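Local coordinates for probable adhesion protein (Pseudomonas aeruginosa PAO1, PDB 6R3Z), which probably serves as the periplasmic solute-binding protein of a metal transporter, capturing divalent ions such as iron(II), manganese(II) and nickel(II), at residues A[249-254]-A[259-264]; A[178-183]-A[224-229]. One frame throughout, in Å; residues are numbered along the deposited sequence.

Contact 1 of 2, residues A[249-254]-A[259-264]; sequences SHISYG and GKYEEE. With NI (nickel (II) ion), chain B.
The loop 249-254, which supplies one histidine of the metal site, is fastened to the first turns of helix 260-277, chiefly through S249, I251 and Y253 on its side and K260, Y261 and E264 on the helix. S249 OG donates to E264 OE1 at 2.7 Å, reaching it from above the carboxylate plane, 38° out of it. S249 OG also accepts a hydrogen bond of 2.9 Å from I251 N, forming an ST turn, so one buried oxygen both shapes the loop and ties it to the helix. The other carboxylate oxygen, E264 OE2, makes a salt bridge of 2.7 Å with K260 NZ, one helical turn back. The K260 chain runs straight as far as CE and turns only at its last bond (chi4 60°), a bend that lets NZ serve the loop as well. K260 NZ donates a hydrogen bond of 2.7 Å to Y253 O, with a C=O...N angle of 161°, nearly in line with the carbonyl. A water joins the two sides further: it probably donates to E264 OE1 at 2.7 Å, accepts from Y253 N at 3.1 Å and takes a weak bond from K260 NZ. Beside this polar network lies the apolar part of the contact. I251 runs past E264 in the opposite direction, its CG1 lying against E264 CB, while CD1 approaches the Y261 ring obliquely, 3.6 Å from CD1 of the tyrosine. CG2 of I251 rests on the aliphatic part of K260. The Y261 hydroxyl is held by F113 O and S119. H250 points away from the helix, and its NE2 binds nickel at 2.2 Å together with H41, H66, H111, H177 and H199. This is the all-histidine, six-coordinate metal site of FpvC, a member of solute-binding protein family 9.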
# COMPACT_ATOMS: atom_id res chain seq x y z
N SER A 249 1.91 1.47 -8.94
CA SER A 249 1.48 0.20 -8.41
C SER A 249 0.94 0.35 -6.98
O SER A 249 1.62 0.89 -6.11
CB SER A 249 2.61 -0.82 -8.43
OG SER A 249 2.18 -2.04 -7.86
N HIS A 250 -0.24 -0.23 -6.74
CA HIS A 250 -0.86 -0.30 -5.40
C HIS A 250 -0.21 -1.54 -4.67
O HIS A 250 -0.55 -1.81 -3.51
CB HIS A 250 -2.37 -0.58 -5.61
CG HIS A 250 -3.26 -0.38 -4.41
ND1 HIS A 250 -3.20 -1.21 -3.30
CD2 HIS A 250 -4.34 0.44 -4.28
CE1 HIS A 250 -4.21 -0.84 -2.51
NE2 HIS A 250 -4.90 0.16 -3.05
N ILE A 251 0.68 -2.30 -5.37
CA ILE A 251 1.36 -3.52 -4.85
C ILE A 251 0.24 -4.51 -4.40
O ILE A 251 0.13 -4.90 -3.23
CB ILE A 251 2.43 -3.19 -3.76
CG1 ILE A 251 3.29 -1.94 -4.20
CG2 ILE A 251 3.30 -4.46 -3.48
CD1 ILE A 251 4.36 -1.43 -3.21
N SER A 252 -0.68 -4.82 -5.35
CA SER A 252 -1.84 -5.64 -5.05
C SER A 252 -2.13 -6.70 -6.11
O SER A 252 -3.13 -7.40 -5.99
CB SER A 252 -3.07 -4.73 -4.93
OG SER A 252 -3.42 -4.23 -6.21
N TYR A 253 -1.27 -6.81 -7.14
CA TYR A 253 -1.51 -7.75 -8.26
C TYR A 253 -0.53 -8.92 -8.29
O TYR A 253 0.66 -8.70 -8.19
CB TYR A 253 -1.40 -6.96 -9.58
CG TYR A 253 -1.85 -7.75 -10.79
CD1 TYR A 253 -3.20 -7.81 -11.14
CD2 TYR A 253 -0.94 -8.46 -11.57
CE1 TYR A 253 -3.63 -8.55 -12.24
CE2 TYR A 253 -1.36 -9.21 -12.67
CZ TYR A 253 -2.71 -9.25 -13.00
OH TYR A 253 -3.14 -9.96 -14.10
N GLY A 254 -1.03 -10.13 -8.56
CA GLY A 254 -0.15 -11.27 -8.77
C GLY A 254 0.28 -12.02 -7.53
O GLY A 254 -0.36 -11.90 -6.50
N GLY A 259 10.14 -10.17 -1.83
CA GLY A 259 10.69 -9.00 -2.53
C GLY A 259 9.72 -8.08 -3.24
O GLY A 259 10.13 -7.00 -3.68
N LYS A 260 8.43 -8.48 -3.40
CA LYS A 260 7.45 -7.67 -4.14
C LYS A 260 7.41 -6.21 -3.69
O LYS A 260 7.47 -5.30 -4.54
CB LYS A 260 6.04 -8.26 -4.03
CG LYS A 260 5.07 -7.59 -5.02
CD LYS A 260 3.65 -8.09 -4.81
CE LYS A 260 2.66 -7.52 -5.81
NZ LYS A 260 3.03 -7.87 -7.22
N TYR A 261 7.30 -5.99 -2.37
CA TYR A 261 7.21 -4.62 -1.84
C TYR A 261 8.38 -3.76 -2.28
O TYR A 261 8.15 -2.68 -2.82
CB TYR A 261 7.03 -4.59 -0.31
CG TYR A 261 6.83 -3.18 0.18
CD1 TYR A 261 5.61 -2.53 -0.01
CD2 TYR A 261 7.89 -2.44 0.72
CE1 TYR A 261 5.44 -1.20 0.37
CE2 TYR A 261 7.72 -1.11 1.11
CZ TYR A 261 6.49 -0.50 0.93
OH TYR A 261 6.33 0.84 1.22
N GLU A 262 9.61 -4.20 -2.02
CA GLU A 262 10.76 -3.36 -2.37
C GLU A 262 10.92 -3.15 -3.91
O GLU A 262 11.22 -2.03 -4.33
CB GLU A 262 12.05 -3.84 -1.70
CG GLU A 262 12.62 -5.15 -2.15
CD GLU A 262 13.54 -5.62 -1.04
OE1 GLU A 262 14.71 -5.16 -0.95
OE2 GLU A 262 13.05 -6.41 -0.19
N GLU A 263 10.64 -4.18 -4.71
CA GLU A 263 10.71 -4.10 -6.18
C GLU A 263 9.74 -3.04 -6.73
O GLU A 263 10.15 -2.14 -7.47
CB GLU A 263 10.45 -5.48 -6.83
CG GLU A 263 11.59 -6.47 -6.63
CD GLU A 263 11.26 -7.92 -6.94
OE1 GLU A 263 10.48 -8.17 -7.90
OE2 GLU A 263 11.79 -8.81 -6.24
N GLU A 264 8.47 -3.12 -6.32
CA GLU A 264 7.41 -2.22 -6.80
C GLU A 264 7.51 -0.82 -6.20
O GLU A 264 7.20 0.15 -6.90
CB GLU A 264 6.04 -2.85 -6.63
CG GLU A 264 6.02 -4.18 -7.37
CD GLU A 264 4.69 -4.83 -7.65
OE1 GLU A 264 3.65 -4.26 -7.26
OE2 GLU A 264 4.70 -5.94 -8.23
NI NI B . -6.79 0.94 -2.21
O HOH W 1 1.27 -5.30 -8.04

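Contact 2 of 2, residues A[178-183]-A[224-229]; sequences GAYDYL and FSEIDF
Y180 reaches from the residue just before helix 181-185 to E226, at the end of strand 220-226. At CB the chain sets off toward the strand, with CG placed beside the backbone N (chi1 -54°). The ring that follows carries the methyl of its own neighbour on one face: A179 CB lies 3.7 Å above the plane, over the ring centre, while T175 and L248 also touch the tyrosine. Those two residues mark its place in the fold, a parallel four-stranded sheet in which strand 220-226 runs between 172-175 and 244-248; Y180 follows the first of these flanking strands and occupies the N-cap position of the helix after it. Farther out, CE2 of Y180 lies 3.1 Å from E226 OE2, which sits at the ring edge near its plane. At the tip, Y180 OH donates a hydrogen bond of 2.7 Å to E226 OE2, which receives it on its syn lone pair. The E226 chain bends at chi2 (-62°) to bring its carboxylate there, with the carboxylate plane turned 37° from the ring.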
# COMPACT_ATOMS: atom_id res chain seq x y z
N GLY A 178 -7.06 6.81 -4.55
CA GLY A 178 -6.53 7.63 -3.45
C GLY A 178 -5.43 6.94 -2.64
O GLY A 178 -5.44 7.00 -1.41
N ALA A 179 -4.48 6.29 -3.32
CA ALA A 179 -3.45 5.47 -2.70
C ALA A 179 -2.11 6.14 -2.42
O ALA A 179 -1.28 5.52 -1.74
CB ALA A 179 -3.19 4.24 -3.58
N TYR A 180 -1.84 7.32 -3.02
CA TYR A 180 -0.48 7.87 -3.04
C TYR A 180 -0.21 9.13 -2.22
O TYR A 180 0.88 9.71 -2.35
CB TYR A 180 -0.10 8.10 -4.52
CG TYR A 180 -0.29 6.82 -5.31
CD1 TYR A 180 0.51 5.70 -5.06
CD2 TYR A 180 -1.39 6.65 -6.15
CE1 TYR A 180 0.30 4.49 -5.72
CE2 TYR A 180 -1.62 5.44 -6.81
CZ TYR A 180 -0.79 4.36 -6.57
OH TYR A 180 -1.01 3.15 -7.21
N ASP A 181 -1.13 9.51 -1.32
CA ASP A 181 -0.90 10.68 -0.49
C ASP A 181 0.34 10.49 0.41
O ASP A 181 1.17 11.40 0.48
CB ASP A 181 -2.16 11.02 0.31
CG ASP A 181 -3.34 11.28 -0.63
OD1 ASP A 181 -3.94 10.28 -1.13
OD2 ASP A 181 -3.64 12.46 -0.90
N TYR A 182 0.52 9.28 1.03
CA TYR A 182 1.70 9.02 1.88
C TYR A 182 2.97 8.96 1.02
O TYR A 182 4.02 9.45 1.45
CB TYR A 182 1.58 7.70 2.65
CG TYR A 182 0.43 7.66 3.62
CD1 TYR A 182 0.54 8.22 4.89
CD2 TYR A 182 -0.79 7.09 3.25
CE1 TYR A 182 -0.53 8.21 5.78
CE2 TYR A 182 -1.87 7.06 4.14
CZ TYR A 182 -1.73 7.63 5.40
OH TYR A 182 -2.78 7.62 6.29
N LEU A 183 2.88 8.35 -0.17
CA LEU A 183 4.02 8.25 -1.08
C LEU A 183 4.50 9.64 -1.51
O LEU A 183 5.70 9.92 -1.44
CB LEU A 183 3.64 7.41 -2.31
CG LEU A 183 4.82 6.98 -3.19
CD1 LEU A 183 4.60 5.60 -3.76
CD2 LEU A 183 5.06 7.96 -4.30
N PHE A 224 -1.45 10.22 -12.00
CA PHE A 224 -0.93 8.89 -11.72
C PHE A 224 -2.08 7.91 -11.72
O PHE A 224 -2.97 7.99 -10.86
CB PHE A 224 -0.14 8.82 -10.40
CG PHE A 224 1.09 9.68 -10.36
CD1 PHE A 224 2.25 9.29 -11.04
CD2 PHE A 224 1.11 10.89 -9.67
CE1 PHE A 224 3.40 10.10 -11.02
CE2 PHE A 224 2.25 11.70 -9.66
CZ PHE A 224 3.40 11.29 -10.31
N SER A 225 -2.10 7.01 -12.72
CA SER A 225 -3.13 5.98 -12.85
C SER A 225 -2.68 4.64 -12.23
O SER A 225 -1.55 4.51 -11.75
CB SER A 225 -3.57 5.81 -14.31
OG SER A 225 -2.52 5.28 -15.11
N GLU A 226 -3.57 3.64 -12.23
CA GLU A 226 -3.30 2.32 -11.65
C GLU A 226 -2.78 1.31 -12.65
O GLU A 226 -3.43 1.03 -13.65
CB GLU A 226 -4.60 1.74 -11.02
CG GLU A 226 -5.08 2.49 -9.78
CD GLU A 226 -4.06 2.43 -8.67
OE1 GLU A 226 -3.92 1.36 -8.04
OE2 GLU A 226 -3.33 3.44 -8.50
N ILE A 227 -1.65 0.66 -12.31
CA ILE A 227 -1.14 -0.45 -13.10
C ILE A 227 -1.95 -1.73 -12.76
O ILE A 227 -2.27 -2.52 -13.65
CB ILE A 227 0.38 -0.69 -12.84
CG1 ILE A 227 1.24 0.54 -13.20
CG2 ILE A 227 0.87 -1.94 -13.59
CD1 ILE A 227 2.72 0.52 -12.64
N ASP A 228 -2.24 -1.95 -11.44
CA ASP A 228 -2.81 -3.18 -10.91
C ASP A 228 -4.17 -3.56 -11.45
O ASP A 228 -4.29 -4.59 -12.12
CB ASP A 228 -2.82 -3.16 -9.38
CG ASP A 228 -1.43 -3.34 -8.78
OD1 ASP A 228 -0.46 -3.59 -9.57
OD2 ASP A 228 -1.29 -3.22 -7.54
N PHE A 229 -5.19 -2.79 -11.16
CA PHE A 229 -6.54 -3.12 -11.67
C PHE A 229 -7.01 -1.85 -12.37
O PHE A 229 -7.64 -0.98 -11.77
CB PHE A 229 -7.46 -3.60 -10.52
CG PHE A 229 -7.02 -4.93 -9.94
CD1 PHE A 229 -7.44 -6.12 -10.52
CD2 PHE A 229 -6.15 -4.98 -8.85
CE1 PHE A 229 -7.01 -7.36 -10.00
CE2 PHE A 229 -5.72 -6.21 -8.33
CZ PHE A 229 -6.16 -7.39 -8.90

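In the fold
Contact 1 and contact 2 have centres 12 Å apart and meet beside the metal. Their closest bridge is polar: S252 OG of contact 1 lies 2.7 Å from D228 OD2 of contact 2, a probable hydrogen bond between two loops that follow adjacent strands, 244-248 and 220-226. The tyrosine of contact 2 also packs on contact 1, with Y180 OH 3.4 Å from S249 C. Both contacts border the nickel site, in different ways. Contact 1 contains the ligand H250, and segment 178-183 directly follows the ligand H177. E226 is a second-shell neighbour: its side chain is about 3 Å from that of H250 and about 7 Å from the nickel, nearest atoms in each case.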